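PDB 7D6V: succinate dehydrogenase subunit A from Mycolicibacterium smegmatis, which probably oxidises succinate to fumarate as the FAD-bearing subunit of a membrane-linked succinate dehydrogenase, handing the electrons to its iron-sulfur partner subunit. Local coordinates for residues E102-L107 / I141-Q146; F108-T111 / K115-Q118; S117-G122 / V132-G137. One frame throughout, in Å; residues are numbered along the deposited sequence.

Contact 1 of 3, residues E102-L107 / I141-Q146; sequences ETYGAL and IRTLQQ
Thr143, on helix 136-159, sets its side chain against Tyr104 and Ala106 in the loop that follows helix 84-102, and these three residues account for most of the surface buried here. The two branches of Thr143 do separate work. Its methyl stands anti to the backbone N, which turns CG2 toward the loop: CG2 lies 3.5 Å from Tyr104 CB, and it approaches the tyrosine ring at the edge, near the ring plane, rather than over a face. The same methyl comes within 3.7 Å of Ala106 CB. The other branch, OG1, reaches Ala106 CB at 3.5 Å, but its hydrogen bond goes to the carbonyl O of Glu139, one turn back on the same helix.

Between Tyr104 and Ala106, Gly105 is the first residue to leave helical geometry after helix 84-102. Its phi of 116° is one that suits glycine, and at the next residue the CA atoms of Ala106 and Thr143 are 5.6 Å apart. Beyond the pair, Tyr104 also packs on Arg22 of helix 18-30, while Gln146 OE1 is hydrogen-bonded to Arg143 of the iron-sulfur subunit.

No hydrogen bond joins the two segments. The loop has a weak polar tie to this helix, from Leu107 N to Glu139 OE1, but between the segments themselves the hold is van der Waals contact.

Contact 2 of 3, residues F108-T111 / K115-Q118; sequences FDRT and KISQ
Phe108 to Thr111 and Lys115 to Gln118 run antiparallel as the two arms of a tight hairpin-like reversal, with a single beta bridge between Arg110 and Ile116. Their CA atoms are 4.8 Å apart, and the bonds on each side of them mark them as a non-hydrogen-bonded pair.

Two backbone hydrogen bonds frame the bridge. Ser117 N gives to Asp109 O at 2.8 Å, and Thr111 N gives to Lys115 O at 2.9 Å with an N-H...O angle of 154°. Lys115 O also receives a CA-H...O contact from Arg110 CA. Nearer the turn, a side chain adds a third bond: Lys115 N donates to Thr111 OG1 at 3.2 Å. The hydroxyl sits between the backbone N and the carbonyl carbon of Thr111 (chi1 69°), a rotation that turns it to the start of the returning arm, and it takes a further, weak bond from Asp113 N.

Arg110 starts away from the opposite arm, and bends at chi2 and chi3 bring its guanidinium back, one face over Lys115 O and Ile116 N. NH2 donates to Gly114 O, NE to Met131 O of the iron-sulfur subunit, and NH1 makes a long, weak ion pair with Glu102. Gln133 of the iron-sulfur subunit also accepts from Arg110 N, so the reversal presents Arg110 to that partner.

Apolar contact completes the fit. Thr111 CG2 rests 3.6 Å from Ser117 CA. At the other end Ile116 CG2 lies 3.8 Å from Phe108 CB, and the CG1 branch carries Ile116 CD1 obliquely to the phenyl ring, 3.8 Å from Phe108 CD2.

Contact 3 of 3, residues S117-G122 / V132-G137; sequences SQRNFG and VGDRTG
Asp134 OD1 is gripped by both terminal nitrogens of Arg119 in a salt bridge. The firmer bond comes from Arg119 NH1, 3.0 Å from Asp134 OD1, with an N-H...O angle of 156°. The second, from Arg119 NH2 to the same oxygen, is weak at 3.4 Å. OD1 lies at the edge of the guanidinium, only 10° out of its plane, and meets NH1 with its syn lone pair. The carboxylate plane is turned 32° from that of the guanidinium, and the single oxygen takes both bonds, so this is a forked arrangement and not a two-oxygen, two-nitrogen pairing.

Arg119 reaches across with a bend at chi3. It belongs to strand 118-119, an outermost strand, within this chain, of a small antiparallel sheet, where its backbone bonds to Arg128 and Leu129. Asp134 sits in the turn closed by Arg135 N on Val132 O, at 3.0 Å, just before helix 136-159, which has Arg135 at its N-cap position.

The Arg119 side chain is about 7 Å from the bound FAD. With Asp134 exposed, water and ions would probably compete for this bridge; it ties the strand to the approach of the helix by charge, with little apolar contact.

The contacts differ in burial: contact 1 is buried and apolar across its interface, contact 2 is partly buried and mixes backbone bonds with apolar packing, and contact 3 is an ion pair at the surface. Contacts 1 and 3 both involve helix 136-159, contact 1 on its body and contact 3 in the turn that leads into it. Contacts 2 and 3 share Ser117 and Gln118, and Asp109 OD1 of contact 2 probably accepts a hydrogen bond from Gly133 N of contact 3. A long, weak ion pair from Glu102 to Arg110 joins contacts 1 and 2. The iron-sulfur subunit lies against all three, with hydrogen bonds at the first two.

Contact 1 of 3, residues E102-L107 / I141-Q146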
ATOM      1  N   GLU A 102       9.586  11.267 -12.156  1.00 16.43           N
ATOM      2  CA  GLU A 102       9.308  12.351 -11.224  1.00 16.43           C
ATOM      3  C   GLU A 102       8.772  13.602 -11.906  1.00 16.43           C
ATOM      4  O   GLU A 102       8.328  14.520 -11.210  1.00 16.43           O
ATOM      5  CB  GLU A 102      10.555  12.690 -10.407  1.00 16.43           C
ATOM      6  CG  GLU A 102      11.735  13.183 -11.198  1.00 16.43           C
ATOM      7  CD  GLU A 102      12.885  13.588 -10.305  1.00 16.43           C
ATOM      8  OE1 GLU A 102      12.670  13.692  -9.082  1.00 16.43           O
ATOM      9  OE2 GLU A 102      14.000  13.805 -10.823  1.00 16.43           O
ATOM     10  N   THR A 103       8.798  13.665 -13.239  1.00 15.49           N
ATOM     11  CA  THR A 103       7.993  14.660 -13.934  1.00 15.49           C
ATOM     12  C   THR A 103       6.515  14.309 -13.895  1.00 15.49           C
ATOM     13  O   THR A 103       5.677  15.170 -14.177  1.00 15.49           O
ATOM     14  CB  THR A 103       8.447  14.807 -15.385  1.00 15.49           C
ATOM     15  OG1 THR A 103       8.157  13.605 -16.105  1.00 15.49           O
ATOM     16  CG2 THR A 103       9.927  15.082 -15.443  1.00 15.49           C
ATOM     17  N   TYR A 104       6.183  13.067 -13.556  1.00 14.22           N
ATOM     18  CA  TYR A 104       4.803  12.647 -13.379  1.00 14.22           C
ATOM     19  C   TYR A 104       4.303  12.864 -11.959  1.00 14.22           C
ATOM     20  O   TYR A 104       3.110  12.672 -11.706  1.00 14.22           O
ATOM     21  CB  TYR A 104       4.640  11.166 -13.737  1.00 14.22           C
ATOM     22  CG  TYR A 104       5.099  10.761 -15.118  1.00 14.22           C
ATOM     23  CD1 TYR A 104       5.421   9.442 -15.393  1.00 14.22           C
ATOM     24  CD2 TYR A 104       5.200  11.685 -16.145  1.00 14.22           C
ATOM     25  CE1 TYR A 104       5.837   9.054 -16.643  1.00 14.22           C
ATOM     26  CE2 TYR A 104       5.614  11.305 -17.400  1.00 14.22           C
ATOM     27  CZ  TYR A 104       5.931   9.989 -17.644  1.00 14.22           C
ATOM     28  OH  TYR A 104       6.346   9.604 -18.895  1.00 14.22           O
ATOM     29  N   GLY A 105       5.178  13.244 -11.031  1.00 14.57           N
ATOM     30  CA  GLY A 105       4.774  13.498  -9.664  1.00 14.57           C
ATOM     31  C   GLY A 105       5.378  12.565  -8.635  1.00 14.57           C
ATOM     32  O   GLY A 105       4.999  12.607  -7.462  1.00 14.57           O
ATOM     33  N   ALA A 106       6.313  11.717  -9.053  1.00 14.61           N
ATOM     34  CA  ALA A 106       6.957  10.801  -8.123  1.00 14.61           C
ATOM     35  C   ALA A 106       7.877  11.554  -7.172  1.00 14.61           C
ATOM     36  O   ALA A 106       8.568  12.498  -7.565  1.00 14.61           O
ATOM     37  CB  ALA A 106       7.749   9.738  -8.881  1.00 14.61           C
ATOM     38  N   LEU A 107       7.886  11.128  -5.912  1.00 14.47           N
ATOM     39  CA  LEU A 107       8.721  11.729  -4.874  1.00 14.47           C
ATOM     40  C   LEU A 107       9.611  10.646  -4.274  1.00 14.47           C
ATOM     41  O   LEU A 107       9.178   9.898  -3.392  1.00 14.47           O
ATOM     42  CB  LEU A 107       7.868  12.393  -3.800  1.00 14.47           C
ATOM     43  CG  LEU A 107       7.102  13.654  -4.193  1.00 14.47           C
ATOM     44  CD1 LEU A 107       6.158  14.047  -3.085  1.00 14.47           C
ATOM     45  CD2 LEU A 107       8.058  14.784  -4.501  1.00 14.47           C
ATOM     46  N   ILE A 141       3.934   2.520  -9.244  1.00 13.67           N
ATOM     47  CA  ILE A 141       2.616   2.211  -9.789  1.00 13.67           C
ATOM     48  C   ILE A 141       1.640   3.359  -9.539  1.00 13.67           C
ATOM     49  O   ILE A 141       0.811   3.677 -10.400  1.00 13.67           O
ATOM     50  CB  ILE A 141       2.105   0.866  -9.237  1.00 13.67           C
ATOM     51  CG1 ILE A 141       0.930   0.356 -10.075  1.00 13.67           C
ATOM     52  CG2 ILE A 141       1.733   0.969  -7.773  1.00 13.67           C
ATOM     53  CD1 ILE A 141       0.629  -1.107  -9.873  1.00 13.67           C
ATOM     54  N   ARG A 142       1.736   4.017  -8.376  1.00 13.07           N
ATOM     55  CA  ARG A 142       0.903   5.187  -8.118  1.00 13.07           C
ATOM     56  C   ARG A 142       1.197   6.290  -9.119  1.00 13.07           C
ATOM     57  O   ARG A 142       0.275   6.917  -9.653  1.00 13.07           O
ATOM     58  CB  ARG A 142       1.145   5.708  -6.704  1.00 13.07           C
ATOM     59  CG  ARG A 142       0.278   5.099  -5.637  1.00 13.07           C
ATOM     60  CD  ARG A 142      -1.194   5.424  -5.787  1.00 13.07           C
ATOM     61  NE  ARG A 142      -1.961   4.545  -4.912  1.00 13.07           N
ATOM     62  CZ  ARG A 142      -2.266   3.289  -5.212  1.00 13.07           C
ATOM     63  NH1 ARG A 142      -1.894   2.776  -6.372  1.00 13.07           N
ATOM     64  NH2 ARG A 142      -2.949   2.549  -4.359  1.00 13.07           N
ATOM     65  N   THR A 143       2.480   6.545  -9.380  1.00 12.98           N
ATOM     66  CA  THR A 143       2.853   7.598 -10.312  1.00 12.98           C
ATOM     67  C   THR A 143       2.327   7.303 -11.708  1.00 12.98           C
ATOM     68  O   THR A 143       1.784   8.190 -12.374  1.00 12.98           O
ATOM     69  CB  THR A 143       4.372   7.755 -10.327  1.00 12.98           C
ATOM     70  OG1 THR A 143       4.853   7.811  -8.980  1.00 12.98           O
ATOM     71  CG2 THR A 143       4.765   9.023 -11.029  1.00 12.98           C
ATOM     72  N   LEU A 144       2.461   6.056 -12.160  1.00 12.86           N
ATOM     73  CA  LEU A 144       1.976   5.708 -13.493  1.00 12.86           C
ATOM     74  C   LEU A 144       0.457   5.825 -13.588  1.00 12.86           C
ATOM     75  O   LEU A 144      -0.069   6.356 -14.575  1.00 12.86           O
ATOM     76  CB  LEU A 144       2.438   4.302 -13.861  1.00 12.86           C
ATOM     77  CG  LEU A 144       3.942   4.158 -14.084  1.00 12.86           C
ATOM     78  CD1 LEU A 144       4.314   2.702 -14.248  1.00 12.86           C
ATOM     79  CD2 LEU A 144       4.389   4.961 -15.287  1.00 12.86           C
ATOM     80  N   GLN A 145      -0.263   5.346 -12.571  1.00 12.90           N
ATOM     81  CA  GLN A 145      -1.721   5.431 -12.587  1.00 12.90           C
ATOM     82  C   GLN A 145      -2.197   6.882 -12.579  1.00 12.90           C
ATOM     83  O   GLN A 145      -3.125   7.249 -13.315  1.00 12.90           O
ATOM     84  CB  GLN A 145      -2.280   4.657 -11.394  1.00 12.90           C
ATOM     85  CG  GLN A 145      -3.678   5.033 -10.968  1.00 12.90           C
ATOM     86  CD  GLN A 145      -4.023   4.467  -9.610  1.00 12.90           C
ATOM     87  OE1 GLN A 145      -3.157   3.964  -8.900  1.00 12.90           O
ATOM     88  NE2 GLN A 145      -5.293   4.542  -9.241  1.00 12.90           N
ATOM     89  N   GLN A 146      -1.560   7.728 -11.770  1.00 12.71           N
ATOM     90  CA  GLN A 146      -1.942   9.133 -11.733  1.00 12.71           C
ATOM     91  C   GLN A 146      -1.566   9.852 -13.021  1.00 12.71           C
ATOM     92  O   GLN A 146      -2.256  10.791 -13.427  1.00 12.71           O
ATOM     93  CB  GLN A 146      -1.308   9.807 -10.521  1.00 12.71           C
ATOM     94  CG  GLN A 146      -1.936   9.376  -9.212  1.00 12.71           C
ATOM     95  CD  GLN A 146      -1.063   9.670  -8.018  1.00 12.71           C
ATOM     96  OE1 GLN A 146       0.083  10.088  -8.161  1.00 12.71           O
ATOM     97  NE2 GLN A 146      -1.598   9.446  -6.829  1.00 12.71           N
TER

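Contact 2 of 3, residues F108-T111 / K115-Q118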
ATOM      1  N   PHE A 108      10.849  10.560  -4.751  1.00 15.04           N
ATOM      2  CA  PHE A 108      11.830   9.663  -4.166  1.00 15.04           C
ATOM      3  C   PHE A 108      12.493  10.319  -2.959  1.00 15.04           C
ATOM      4  O   PHE A 108      12.251  11.485  -2.638  1.00 15.04           O
ATOM      5  CB  PHE A 108      12.893   9.281  -5.194  1.00 15.04           C
ATOM      6  CG  PHE A 108      12.370   8.478  -6.345  1.00 15.04           C
ATOM      7  CD1 PHE A 108      12.315   7.098  -6.273  1.00 15.04           C
ATOM      8  CD2 PHE A 108      11.944   9.100  -7.503  1.00 15.04           C
ATOM      9  CE1 PHE A 108      11.841   6.356  -7.332  1.00 15.04           C
ATOM     10  CE2 PHE A 108      11.467   8.362  -8.566  1.00 15.04           C
ATOM     11  CZ  PHE A 108      11.416   6.989  -8.480  1.00 15.04           C
ATOM     12  N   ASP A 109      13.338   9.551  -2.280  1.00 15.35           N
ATOM     13  CA  ASP A 109      14.209  10.130  -1.271  1.00 15.35           C
ATOM     14  C   ASP A 109      15.267  10.994  -1.943  1.00 15.35           C
ATOM     15  O   ASP A 109      15.645  10.767  -3.095  1.00 15.35           O
ATOM     16  CB  ASP A 109      14.866   9.035  -0.434  1.00 15.35           C
ATOM     17  CG  ASP A 109      13.899   8.376   0.523  1.00 15.35           C
ATOM     18  OD1 ASP A 109      14.121   7.202   0.878  1.00 15.35           O
ATOM     19  OD2 ASP A 109      12.915   9.029   0.921  1.00 15.35           O
ATOM     20  N   ARG A 110      15.744  11.998  -1.219  1.00 14.88           N
ATOM     21  CA  ARG A 110      16.620  13.007  -1.791  1.00 14.88           C
ATOM     22  C   ARG A 110      18.007  12.944  -1.170  1.00 14.88           C
ATOM     23  O   ARG A 110      18.184  12.468  -0.046  1.00 14.88           O
ATOM     24  CB  ARG A 110      16.039  14.413  -1.605  1.00 14.88           C
ATOM     25  CG  ARG A 110      14.539  14.510  -1.797  1.00 14.88           C
ATOM     26  CD  ARG A 110      14.115  14.070  -3.187  1.00 14.88           C
ATOM     27  NE  ARG A 110      14.707  14.885  -4.241  1.00 14.88           N
ATOM     28  CZ  ARG A 110      14.558  14.643  -5.537  1.00 14.88           C
ATOM     29  NH1 ARG A 110      13.838  13.608  -5.935  1.00 14.88           N
ATOM     30  NH2 ARG A 110      15.127  15.431  -6.434  1.00 14.88           N
ATOM     31  N   THR A 111      18.992  13.423  -1.925  1.00 16.21           N
ATOM     32  CA  THR A 111      20.342  13.608  -1.424  1.00 16.21           C
ATOM     33  C   THR A 111      20.505  15.031  -0.892  1.00 16.21           C
ATOM     34  O   THR A 111      19.565  15.829  -0.874  1.00 16.21           O
ATOM     35  CB  THR A 111      21.368  13.312  -2.517  1.00 16.21           C
ATOM     36  OG1 THR A 111      21.309  14.329  -3.523  1.00 16.21           O
ATOM     37  CG2 THR A 111      21.098  11.970  -3.151  1.00 16.21           C
ATOM     38  N   LYS A 115      19.055  15.738  -5.344  1.00 15.04           N
ATOM     39  CA  LYS A 115      18.861  14.750  -6.390  1.00 15.04           C
ATOM     40  C   LYS A 115      18.187  13.511  -5.811  1.00 15.04           C
ATOM     41  O   LYS A 115      17.862  13.443  -4.627  1.00 15.04           O
ATOM     42  CB  LYS A 115      20.194  14.396  -7.047  1.00 15.04           C
ATOM     43  CG  LYS A 115      21.007  15.589  -7.482  1.00 15.04           C
ATOM     44  CD  LYS A 115      22.134  15.173  -8.400  1.00 15.04           C
ATOM     45  CE  LYS A 115      22.928  16.376  -8.865  1.00 15.04           C
ATOM     46  NZ  LYS A 115      23.635  16.118 -10.146  1.00 15.04           N
ATOM     47  N   ILE A 116      17.976  12.518  -6.663  1.00 14.93           N
ATOM     48  CA  ILE A 116      17.357  11.268  -6.239  1.00 14.93           C
ATOM     49  C   ILE A 116      18.390  10.426  -5.502  1.00 14.93           C
ATOM     50  O   ILE A 116      19.517  10.246  -5.977  1.00 14.93           O
ATOM     51  CB  ILE A 116      16.774  10.513  -7.443  1.00 14.93           C
ATOM     52  CG1 ILE A 116      15.643  11.319  -8.080  1.00 14.93           C
ATOM     53  CG2 ILE A 116      16.260   9.158  -7.021  1.00 14.93           C
ATOM     54  CD1 ILE A 116      14.996  10.636  -9.256  1.00 14.93           C
ATOM     55  N   SER A 117      18.011   9.915  -4.335  1.00 15.15           N
ATOM     56  CA  SER A 117      18.905   9.101  -3.526  1.00 15.15           C
ATOM     57  C   SER A 117      19.007   7.690  -4.089  1.00 15.15           C
ATOM     58  O   SER A 117      18.023   7.123  -4.569  1.00 15.15           O
ATOM     59  CB  SER A 117      18.412   9.058  -2.081  1.00 15.15           C
ATOM     60  OG  SER A 117      19.372   8.463  -1.230  1.00 15.15           O
ATOM     61  N   GLN A 118      20.211   7.122  -4.025  1.00 14.69           N
ATOM     62  CA  GLN A 118      20.491   5.792  -4.550  1.00 14.69           C
ATOM     63  C   GLN A 118      21.161   4.951  -3.474  1.00 14.69           C
ATOM     64  O   GLN A 118      22.094   5.415  -2.815  1.00 14.69           O
ATOM     65  CB  GLN A 118      21.381   5.870  -5.793  1.00 14.69           C
ATOM     66  CG  GLN A 118      20.736   6.580  -6.968  1.00 14.69           C
ATOM     67  CD  GLN A 118      21.675   6.741  -8.142  1.00 14.69           C
ATOM     68  OE1 GLN A 118      22.735   7.348  -8.023  1.00 14.69           O
ATOM     69  NE2 GLN A 118      21.289   6.199  -9.287  1.00 14.69           N
TER

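Contact 3 of 3, residues S117-G122 / V132-G137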
ATOM      1  N   SER A 117      18.011   9.915  -4.335  1.00 15.15           N
ATOM      2  CA  SER A 117      18.905   9.101  -3.526  1.00 15.15           C
ATOM      3  C   SER A 117      19.007   7.690  -4.089  1.00 15.15           C
ATOM      4  O   SER A 117      18.023   7.123  -4.569  1.00 15.15           O
ATOM      5  CB  SER A 117      18.412   9.058  -2.081  1.00 15.15           C
ATOM      6  OG  SER A 117      19.372   8.463  -1.230  1.00 15.15           O
ATOM      7  N   GLN A 118      20.211   7.122  -4.025  1.00 14.69           N
ATOM      8  CA  GLN A 118      20.491   5.792  -4.550  1.00 14.69           C
ATOM      9  C   GLN A 118      21.161   4.951  -3.474  1.00 14.69           C
ATOM     10  O   GLN A 118      22.094   5.415  -2.815  1.00 14.69           O
ATOM     11  CB  GLN A 118      21.381   5.870  -5.793  1.00 14.69           C
ATOM     12  CG  GLN A 118      20.736   6.580  -6.968  1.00 14.69           C
ATOM     13  CD  GLN A 118      21.675   6.741  -8.142  1.00 14.69           C
ATOM     14  OE1 GLN A 118      22.735   7.348  -8.023  1.00 14.69           O
ATOM     15  NE2 GLN A 118      21.289   6.199  -9.287  1.00 14.69           N
ATOM     16  N   ARG A 119      20.687   3.721  -3.301  1.00 16.46           N
ATOM     17  CA  ARG A 119      21.251   2.791  -2.334  1.00 16.46           C
ATOM     18  C   ARG A 119      22.139   1.761  -3.017  1.00 16.46           C
ATOM     19  O   ARG A 119      22.095   1.568  -4.233  1.00 16.46           O
ATOM     20  CB  ARG A 119      20.150   2.068  -1.554  1.00 16.46           C
ATOM     21  CG  ARG A 119      19.516   2.888  -0.460  1.00 16.46           C
ATOM     22  CD  ARG A 119      18.532   2.059   0.342  1.00 16.46           C
ATOM     23  NE  ARG A 119      17.453   1.541  -0.491  1.00 16.46           N
ATOM     24  CZ  ARG A 119      16.382   0.914  -0.020  1.00 16.46           C
ATOM     25  NH1 ARG A 119      16.240   0.733   1.283  1.00 16.46           N
ATOM     26  NH2 ARG A 119      15.449   0.475  -0.852  1.00 16.46           N
ATOM     27  N   ASN A 120      22.944   1.088  -2.205  1.00 17.40           N
ATOM     28  CA  ASN A 120      23.768  -0.016  -2.664  1.00 17.40           C
ATOM     29  C   ASN A 120      23.016  -1.330  -2.515  1.00 17.40           C
ATOM     30  O   ASN A 120      22.181  -1.494  -1.622  1.00 17.40           O
ATOM     31  CB  ASN A 120      25.081  -0.075  -1.885  1.00 17.40           C
ATOM     32  CG  ASN A 120      26.273  -0.303  -2.782  1.00 17.40           C
ATOM     33  OD1 ASN A 120      26.158  -0.919  -3.843  1.00 17.40           O
ATOM     34  ND2 ASN A 120      27.430   0.200  -2.370  1.00 17.40           N
ATOM     35  N   PHE A 121      23.315  -2.270  -3.410  1.00 17.03           N
ATOM     36  CA  PHE A 121      22.670  -3.572  -3.406  1.00 17.03           C
ATOM     37  C   PHE A 121      23.708  -4.624  -3.774  1.00 17.03           C
ATOM     38  O   PHE A 121      24.859  -4.306  -4.090  1.00 17.03           O
ATOM     39  CB  PHE A 121      21.466  -3.590  -4.354  1.00 17.03           C
ATOM     40  CG  PHE A 121      20.464  -4.661  -4.043  1.00 17.03           C
ATOM     41  CD1 PHE A 121      19.527  -4.474  -3.044  1.00 17.03           C
ATOM     42  CD2 PHE A 121      20.445  -5.847  -4.756  1.00 17.03           C
ATOM     43  CE1 PHE A 121      18.603  -5.451  -2.751  1.00 17.03           C
ATOM     44  CE2 PHE A 121      19.526  -6.830  -4.463  1.00 17.03           C
ATOM     45  CZ  PHE A 121      18.602  -6.631  -3.463  1.00 17.03           C
ATOM     46  N   GLY A 122      23.292  -5.887  -3.733  1.00 16.66           N
ATOM     47  CA  GLY A 122      24.188  -7.019  -3.857  1.00 16.66           C
ATOM     48  C   GLY A 122      25.099  -7.051  -5.066  1.00 16.66           C
ATOM     49  O   GLY A 122      26.321  -6.949  -4.922  1.00 16.66           O
ATOM     50  N   VAL A 132      12.346   5.056  -2.239  1.00 16.10           N
ATOM     51  CA  VAL A 132      11.645   5.850  -1.235  1.00 16.10           C
ATOM     52  C   VAL A 132      11.199   4.895  -0.130  1.00 16.10           C
ATOM     53  O   VAL A 132      10.374   4.006  -0.367  1.00 16.10           O
ATOM     54  CB  VAL A 132      10.465   6.651  -1.819  1.00 16.10           C
ATOM     55  CG1 VAL A 132       9.381   5.757  -2.419  1.00 16.10           C
ATOM     56  CG2 VAL A 132       9.866   7.545  -0.753  1.00 16.10           C
ATOM     57  N   GLY A 133      11.778   5.045   1.059  1.00 17.06           N
ATOM     58  CA  GLY A 133      11.522   4.097   2.132  1.00 17.06           C
ATOM     59  C   GLY A 133      11.808   2.687   1.671  1.00 17.06           C
ATOM     60  O   GLY A 133      12.814   2.421   1.005  1.00 17.06           O
ATOM     61  N   ASP A 134      10.915   1.767   2.012  1.00 18.81           N
ATOM     62  CA  ASP A 134      10.779   0.518   1.274  1.00 18.81           C
ATOM     63  C   ASP A 134       9.345   0.443   0.762  1.00 18.81           C
ATOM     64  O   ASP A 134       8.531  -0.344   1.248  1.00 18.81           O
ATOM     65  CB  ASP A 134      11.122  -0.678   2.166  1.00 18.81           C
ATOM     66  CG  ASP A 134      12.592  -0.737   2.525  1.00 18.81           C
ATOM     67  OD1 ASP A 134      13.424  -0.265   1.725  1.00 18.81           O
ATOM     68  OD2 ASP A 134      12.917  -1.253   3.615  1.00 18.81           O
ATOM     69  N   ARG A 135       9.048   1.269  -0.246  1.00 16.32           N
ATOM     70  CA  ARG A 135       7.768   1.232  -0.942  1.00 16.32           C
ATOM     71  C   ARG A 135       7.921   1.650  -2.399  1.00 16.32           C
ATOM     72  O   ARG A 135       7.019   2.281  -2.957  1.00 16.32           O
ATOM     73  CB  ARG A 135       6.729   2.102  -0.227  1.00 16.32           C
ATOM     74  CG  ARG A 135       7.232   3.455   0.215  1.00 16.32           C
ATOM     75  CD  ARG A 135       6.136   4.241   0.909  1.00 16.32           C
ATOM     76  NE  ARG A 135       6.585   5.575   1.296  1.00 16.32           N
ATOM     77  CZ  ARG A 135       7.291   5.834   2.392  1.00 16.32           C
ATOM     78  NH1 ARG A 135       7.657   7.078   2.668  1.00 16.32           N
ATOM     79  NH2 ARG A 135       7.630   4.850   3.213  1.00 16.32           N
ATOM     80  N   THR A 136       9.064   1.339  -3.014  1.00 15.40           N
ATOM     81  CA  THR A 136       9.376   1.886  -4.331  1.00 15.40           C
ATOM     82  C   THR A 136       8.385   1.415  -5.389  1.00 15.40           C
ATOM     83  O   THR A 136       7.991   2.190  -6.266  1.00 15.40           O
ATOM     84  CB  THR A 136      10.804   1.513  -4.723  1.00 15.40           C
ATOM     85  OG1 THR A 136      11.677   1.747  -3.612  1.00 15.40           O
ATOM     86  CG2 THR A 136      11.267   2.349  -5.896  1.00 15.40           C
ATOM     87  N   GLY A 137       7.976   0.146  -5.329  1.00 14.35           N
ATOM     88  CA  GLY A 137       6.994  -0.346  -6.283  1.00 14.35           C
ATOM     89  C   GLY A 137       5.664   0.372  -6.172  1.00 14.35           C
ATOM     90  O   GLY A 137       5.028   0.689  -7.183  1.00 14.35           O
TER